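Local atomic coordinates of HEPN domain-containing protein (Thermotoga maritima, PDB entry 1O3U), a protein that is of unknown function but belongs to the HEPN family of small helical-bundle proteins and pairs with a second copy of itself. Residues E21-D26 / C36-Q41; K48-R53 / E129-R134. All coordinates share one frame; numbering follows the deposited sequence.

Interaction 1: residues E21-D26 / C36-Q41; sequences EHAKHD and CFSSQQ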
loop_
_atom_site.group_PDB
_atom_site.type_symbol
_atom_site.label_atom_id
_atom_site.label_comp_id
_atom_site.label_asym_id
_atom_site.label_seq_id
_atom_site.Cartn_x
_atom_site.Cartn_y
_atom_site.Cartn_z
ATOM N N GLU A 21 3.774 0.086 -10.050
ATOM C CA GLU A 21 4.245 -1.103 -10.746
ATOM C C GLU A 21 3.379 -2.294 -10.386
ATOM O O GLU A 21 3.033 -3.094 -11.259
ATOM C CB GLU A 21 5.692 -1.379 -10.440
ATOM C CG GLU A 21 6.294 -2.423 -11.352
ATOM C CD GLU A 21 6.570 -1.937 -12.781
ATOM O OE1 GLU A 21 6.428 -0.721 -13.127
ATOM O OE2 GLU A 21 6.916 -2.822 -13.593
ATOM N N HIS A 22 3.009 -2.391 -9.112
ATOM C CA HIS A 22 2.067 -3.417 -8.644
ATOM C C HIS A 22 0.759 -3.333 -9.426
ATOM O O HIS A 22 0.246 -4.347 -9.910
ATOM C CB HIS A 22 1.764 -3.304 -7.152
ATOM C CG HIS A 22 1.319 -4.598 -6.508
ATOM N ND1 HIS A 22 1.113 -4.718 -5.148
ATOM C CD2 HIS A 22 1.092 -5.832 -7.029
ATOM C CE1 HIS A 22 0.764 -5.964 -4.869
ATOM N NE2 HIS A 22 0.757 -6.658 -5.986
ATOM N N ALA A 23 0.195 -2.128 -9.532
ATOM C CA ALA A 23 -1.043 -1.920 -10.264
ATOM C C ALA A 23 -0.939 -2.398 -11.731
ATOM O O ALA A 23 -1.869 -3.011 -12.261
ATOM C CB ALA A 23 -1.413 -0.501 -10.233
ATOM N N LYS A 24 0.171 -2.045 -12.374
ATOM C CA LYS A 24 0.406 -2.392 -13.745
ATOM C C LYS A 24 0.544 -3.930 -13.934
ATOM O O LYS A 24 0.088 -4.477 -14.935
ATOM C CB LYS A 24 1.638 -1.655 -14.239
ATOM C CG LYS A 24 1.380 -0.166 -14.491
ATOM C CD LYS A 24 2.574 0.478 -15.090
ATOM C CE LYS A 24 2.330 1.955 -15.212
ATOM N NZ LYS A 24 3.430 2.619 -15.877
ATOM N N HIS A 25 1.141 -4.587 -12.960
ATOM C CA HIS A 25 1.259 -6.042 -12.950
ATOM C C HIS A 25 -0.100 -6.686 -12.817
ATOM O O HIS A 25 -0.430 -7.623 -13.563
ATOM C CB HIS A 25 2.148 -6.475 -11.797
ATOM C CG HIS A 25 2.480 -7.934 -11.817
ATOM N ND1 HIS A 25 1.843 -8.845 -11.006
ATOM C CD2 HIS A 25 3.373 -8.637 -12.553
ATOM C CE1 HIS A 25 2.341 -10.050 -11.232
ATOM N NE2 HIS A 25 3.264 -9.954 -12.175
ATOM N N ASP A 26 -0.898 -6.192 -11.869
ATOM C CA ASP A 26 -2.270 -6.690 -11.695
ATOM C C ASP A 26 -3.096 -6.441 -12.967
ATOM O O ASP A 26 -3.842 -7.330 -13.407
ATOM C CB ASP A 26 -2.973 -6.038 -10.510
ATOM C CG ASP A 26 -2.531 -6.624 -9.155
ATOM O OD1 ASP A 26 -2.237 -7.842 -9.054
ATOM O OD2 ASP A 26 -2.459 -5.919 -8.167
ATOM N N CYS A 36 -7.008 -1.237 -9.517
ATOM C CA CYS A 36 -7.682 -0.078 -8.957
ATOM C C CYS A 36 -7.175 0.216 -7.551
ATOM O O CYS A 36 -6.766 1.316 -7.246
ATOM C CB CYS A 36 -9.175 -0.337 -8.933
ATOM S SG CYS A 36 -10.099 0.926 -8.087
ATOM N N PHE A 37 -7.142 -0.811 -6.713
ATOM C CA PHE A 37 -6.678 -0.664 -5.328
ATOM C C PHE A 37 -5.237 -0.116 -5.231
ATOM O O PHE A 37 -4.964 0.843 -4.508
ATOM C CB PHE A 37 -6.794 -2.028 -4.641
ATOM C CG PHE A 37 -6.279 -2.043 -3.244
ATOM C CD1 PHE A 37 -7.010 -1.478 -2.221
ATOM C CD2 PHE A 37 -5.076 -2.652 -2.942
ATOM C CE1 PHE A 37 -6.541 -1.503 -0.909
ATOM C CE2 PHE A 37 -4.593 -2.654 -1.644
ATOM C CZ PHE A 37 -5.335 -2.112 -0.630
ATOM N N SER A 38 -4.321 -0.736 -5.968
ATOM C CA SER A 38 -2.916 -0.341 -5.988
ATOM C C SER A 38 -2.751 1.104 -6.498
ATOM O O SER A 38 -1.877 1.835 -6.047
ATOM C CB SER A 38 -2.133 -1.263 -6.899
ATOM O OG SER A 38 -2.015 -2.547 -6.329
ATOM N N SER A 39 -3.554 1.480 -7.491
ATOM C CA SER A 39 -3.519 2.830 -8.072
ATOM C C SER A 39 -3.888 3.907 -7.011
ATOM O O SER A 39 -3.243 4.978 -6.929
ATOM C CB SER A 39 -4.489 2.903 -9.269
ATOM O OG SER A 39 -4.006 2.089 -10.320
ATOM N N GLN A 40 -4.922 3.617 -6.225
ATOM C CA GLN A 40 -5.322 4.500 -5.125
ATOM C C GLN A 40 -4.148 4.702 -4.161
ATOM O O GLN A 40 -3.816 5.828 -3.822
ATOM C CB GLN A 40 -6.500 3.904 -4.332
ATOM C CG GLN A 40 -7.798 3.893 -5.001
ATOM C CD GLN A 40 -8.866 3.196 -4.138
ATOM O OE1 GLN A 40 -8.587 2.179 -3.478
ATOM N NE2 GLN A 40 -10.060 3.750 -4.125
ATOM N N GLN A 41 -3.524 3.599 -3.736
ATOM C CA GLN A 41 -2.373 3.645 -2.832
ATOM C C GLN A 41 -1.173 4.423 -3.404
ATOM O O GLN A 41 -0.552 5.243 -2.699
ATOM C CB GLN A 41 -1.980 2.231 -2.422
ATOM C CG GLN A 41 -3.095 1.462 -1.707
ATOM C CD GLN A 41 -3.322 1.998 -0.320
ATOM O OE1 GLN A 41 -2.347 2.296 0.404
ATOM N NE2 GLN A 41 -4.590 2.161 0.059
HETATM O O HOH W 1 0.296 -2.110 -3.758
#
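Ala-23 and Ser-38 bring their CA atoms to 4.9 Å of each other where the antiparallel helical segments 21-26 and 36-41 pack, their axes 7.9 Å apart at closest and their N-to-C directions 167° apart. Small residues on both sides are what allow so close an approach, a principle that this helical hairpin illustrates well. The methyl CB of Ala-23 points toward the other helix and meets CB of Ser-38 at 3.5 Å, tighter than ordinary van der Waals contact. The same methyl is flanked by the hydroxyl of Ser-39, whose OG lies 3.7 Å from Ala-23 CB and is bonded back to the carbonyl of Ala-35, one turn earlier. With chi1 of -71°, Ser-38 holds OG beside its own backbone N, where it makes a weak hydrogen bond to Trp-34 O and stands obliquely to the His-22 ring, 3.9 Å from CG of His-22. A water bridges these two residues, 3.1 Å from His-22 ND1 and only weakly bonded to Ser-38 OG. The other ring nitrogen, NE2, pairs with Asp-26 of the second subunit, while Asp-26 OD2 receives the reciprocal bond from His-22 of that subunit; the two His-22 rings stack on each other. One flank of this buried contact therefore belongs to the dimer interface. Cys-36, which points away from helix 11-28, is tied to Cys-91 by a disulfide. On another flank, Val-118 of helix 104-132 packs on Ala-23 and Ser-39, closing helices 11-28 and 32-54 into the bundle.

Interaction 2: residues K48-R53 / E129-R134; sequences KAVFQR and EDLLSR
Leu-132 reaches from the C-terminal part of helix 104-132 to the flank of helix 32-54, and its two methyls divide the work. CD2 presses on the aliphatic base of Arg-53, 3.4 Å from Arg-53 CB, and lies 4.1 Å from CA of Val-50. CD1 turns instead to the methyl of Ala-49, meeting its CB at 4.1 Å. Beside this pair, Leu-131 CD1 makes a looser contact with CG1 of Val-50 at 4.3 Å. In Arg-53 the anti chi1 (176°) lays CB and CG alongside CD2 of Leu-132, and the bend at chi2 (72°) turns the rest of the chain off, where NE makes a long, weak ion pair with the terminal carboxylate of Ile-135. Next to Leu-132, the carbonyl of Glu-129 accepts both the backbone N of Ser-133 and, from above the carbonyl plane, the Ser-133 hydroxyl at 2.9 Å. Met-13 of helix 11-28 touches both Ala-49 and Leu-132, and Leu-70 of helix 63-70 packs on Val-50. The junction thus joins two long helices of the bundle through apolar van der Waals contact that is only partly buried, with the charged end of Arg-53, an exposed residue, beyond it.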
loop_
_atom_site.group_PDB
_atom_site.type_symbol
_atom_site.label_atom_id
_atom_site.label_comp_id
_atom_site.label_asym_id
_atom_site.label_seq_id
_atom_site.Cartn_x
_atom_site.Cartn_y
_atom_site.Cartn_z
ATOM N N LYS A 48 1.637 12.394 -0.384
ATOM C CA LYS A 48 2.312 12.429 0.914
ATOM C C LYS A 48 3.811 12.770 0.812
ATOM O O LYS A 48 4.375 13.406 1.720
ATOM C CB LYS A 48 2.161 11.106 1.649
ATOM C CG LYS A 48 0.790 10.850 2.134
ATOM C CD LYS A 48 0.762 9.525 2.909
ATOM C CE LYS A 48 -0.665 9.099 3.212
ATOM N N ALA A 49 4.450 12.336 -0.277
ATOM C CA ALA A 49 5.858 12.669 -0.513
ATOM C C ALA A 49 6.045 14.195 -0.589
ATOM O O ALA A 49 7.045 14.712 -0.104
ATOM C CB ALA A 49 6.366 12.006 -1.785
ATOM N N VAL A 50 5.047 14.913 -1.121
ATOM C CA VAL A 50 5.115 16.385 -1.181
ATOM C C VAL A 50 5.007 17.007 0.217
ATOM O O VAL A 50 5.758 17.942 0.566
ATOM C CB VAL A 50 4.035 17.001 -2.087
ATOM C CG1 VAL A 50 4.224 18.513 -2.185
ATOM C CG2 VAL A 50 4.062 16.367 -3.501
ATOM N N PHE A 51 4.024 16.551 0.986
ATOM C CA PHE A 51 3.934 16.935 2.392
ATOM C C PHE A 51 5.228 16.666 3.150
ATOM O O PHE A 51 5.664 17.546 3.874
ATOM C CB PHE A 51 2.746 16.286 3.114
ATOM C CG PHE A 51 1.426 16.854 2.709
ATOM C CD1 PHE A 51 0.759 16.372 1.594
ATOM C CD2 PHE A 51 0.853 17.894 3.433
ATOM C CE1 PHE A 51 -0.483 16.893 1.205
ATOM C CE2 PHE A 51 -0.379 18.433 3.043
ATOM C CZ PHE A 51 -1.035 17.927 1.907
ATOM N N GLN A 52 5.855 15.499 2.969
ATOM C CA GLN A 52 7.065 15.149 3.720
ATOM C C GLN A 52 8.204 16.120 3.375
ATOM O O GLN A 52 8.893 16.585 4.246
ATOM C CB GLN A 52 7.546 13.717 3.465
ATOM C CG GLN A 52 8.548 13.260 4.550
ATOM C CD GLN A 52 9.412 12.043 4.166
ATOM O OE1 GLN A 52 9.018 11.222 3.351
ATOM N NE2 GLN A 52 10.594 11.932 4.789
ATOM N N ARG A 53 8.381 16.411 2.096
ATOM C CA ARG A 53 9.407 17.372 1.660
ATOM C C ARG A 53 9.150 18.774 2.232
ATOM O O ARG A 53 10.085 19.469 2.618
ATOM C CB ARG A 53 9.471 17.436 0.145
ATOM C CG ARG A 53 10.436 18.484 -0.426
ATOM C CD ARG A 53 11.890 18.165 -0.278
ATOM N NE ARG A 53 12.714 19.308 -0.716
ATOM C CZ ARG A 53 13.926 19.576 -0.285
ATOM N NH1 ARG A 53 14.515 18.794 0.617
ATOM N NH2 ARG A 53 14.567 20.634 -0.757
ATOM N N GLU A 129 6.219 14.453 -8.769
ATOM C CA GLU A 129 7.660 14.468 -9.155
ATOM C C GLU A 129 8.079 15.854 -9.658
ATOM O O GLU A 129 9.098 16.407 -9.229
ATOM C CB GLU A 129 7.969 13.395 -10.207
ATOM C CG GLU A 129 8.051 12.008 -9.648
ATOM C CD GLU A 129 8.206 10.917 -10.667
ATOM O OE1 GLU A 129 7.916 11.170 -11.864
ATOM O OE2 GLU A 129 8.590 9.791 -10.253
ATOM N N ASP A 130 7.278 16.430 -10.543
ATOM C CA ASP A 130 7.529 17.745 -11.108
ATOM C C ASP A 130 7.565 18.820 -10.028
ATOM O O ASP A 130 8.429 19.694 -10.057
ATOM C CB ASP A 130 6.485 18.094 -12.172
ATOM C CG ASP A 130 6.657 17.278 -13.467
ATOM O OD1 ASP A 130 7.589 16.423 -13.545
ATOM O OD2 ASP A 130 5.910 17.462 -14.471
ATOM N N LEU A 131 6.627 18.745 -9.088
ATOM C CA LEU A 131 6.608 19.626 -7.928
ATOM C C LEU A 131 7.874 19.465 -7.044
ATOM O O LEU A 131 8.555 20.469 -6.726
ATOM C CB LEU A 131 5.316 19.383 -7.106
ATOM C CG LEU A 131 4.219 20.429 -7.121
ATOM C CD1 LEU A 131 3.164 20.056 -6.090
ATOM C CD2 LEU A 131 4.815 21.886 -6.826
ATOM N N LEU A 132 8.213 18.227 -6.673
ATOM C CA LEU A 132 9.385 17.941 -5.857
ATOM C C LEU A 132 10.709 18.369 -6.510
ATOM O O LEU A 132 11.663 18.730 -5.797
ATOM C CB LEU A 132 9.456 16.473 -5.492
ATOM C CG LEU A 132 8.395 16.063 -4.478
ATOM C CD1 LEU A 132 8.222 14.566 -4.424
ATOM C CD2 LEU A 132 8.772 16.598 -3.118
ATOM N N SER A 133 10.740 18.366 -7.837
ATOM C CA SER A 133 11.936 18.746 -8.589
ATOM C C SER A 133 12.176 20.231 -8.481
ATOM O O SER A 133 13.283 20.687 -8.765
ATOM C CB SER A 133 11.794 18.382 -10.071
ATOM O OG SER A 133 11.741 16.968 -10.216
ATOM N N ARG A 134 11.124 20.970 -8.121
ATOM C CA ARG A 134 11.135 22.415 -8.105
ATOM C C ARG A 134 11.139 23.042 -6.708
ATOM O O ARG A 134 11.349 24.248 -6.592
ATOM C CB ARG A 134 9.944 22.947 -8.920
ATOM C CG ARG A 134 10.187 22.984 -10.418
ATOM C CD ARG A 134 8.937 23.276 -11.231
#

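Overall arrangement
Helix 32-54 is common to both interactions and illustrates how one long helix can use different levels along its length. Near its start it pairs closely with helix 11-28 in interaction 1; toward its other end it meets the C-terminal part of helix 104-132 in interaction 2. The centres of the two contacts lie 21 Å apart and their nearest atoms about 7 Å, so they do not touch. Helices 11-28 and 104-132 also connect them, since residues of each pack at both sites. Interaction 1 is the more central and lies against the second subunit through several residues; interaction 2 reaches it through Gln-52, by a weak hydrogen bond to Tyr-61 of that subunit, and lies near the chain termini.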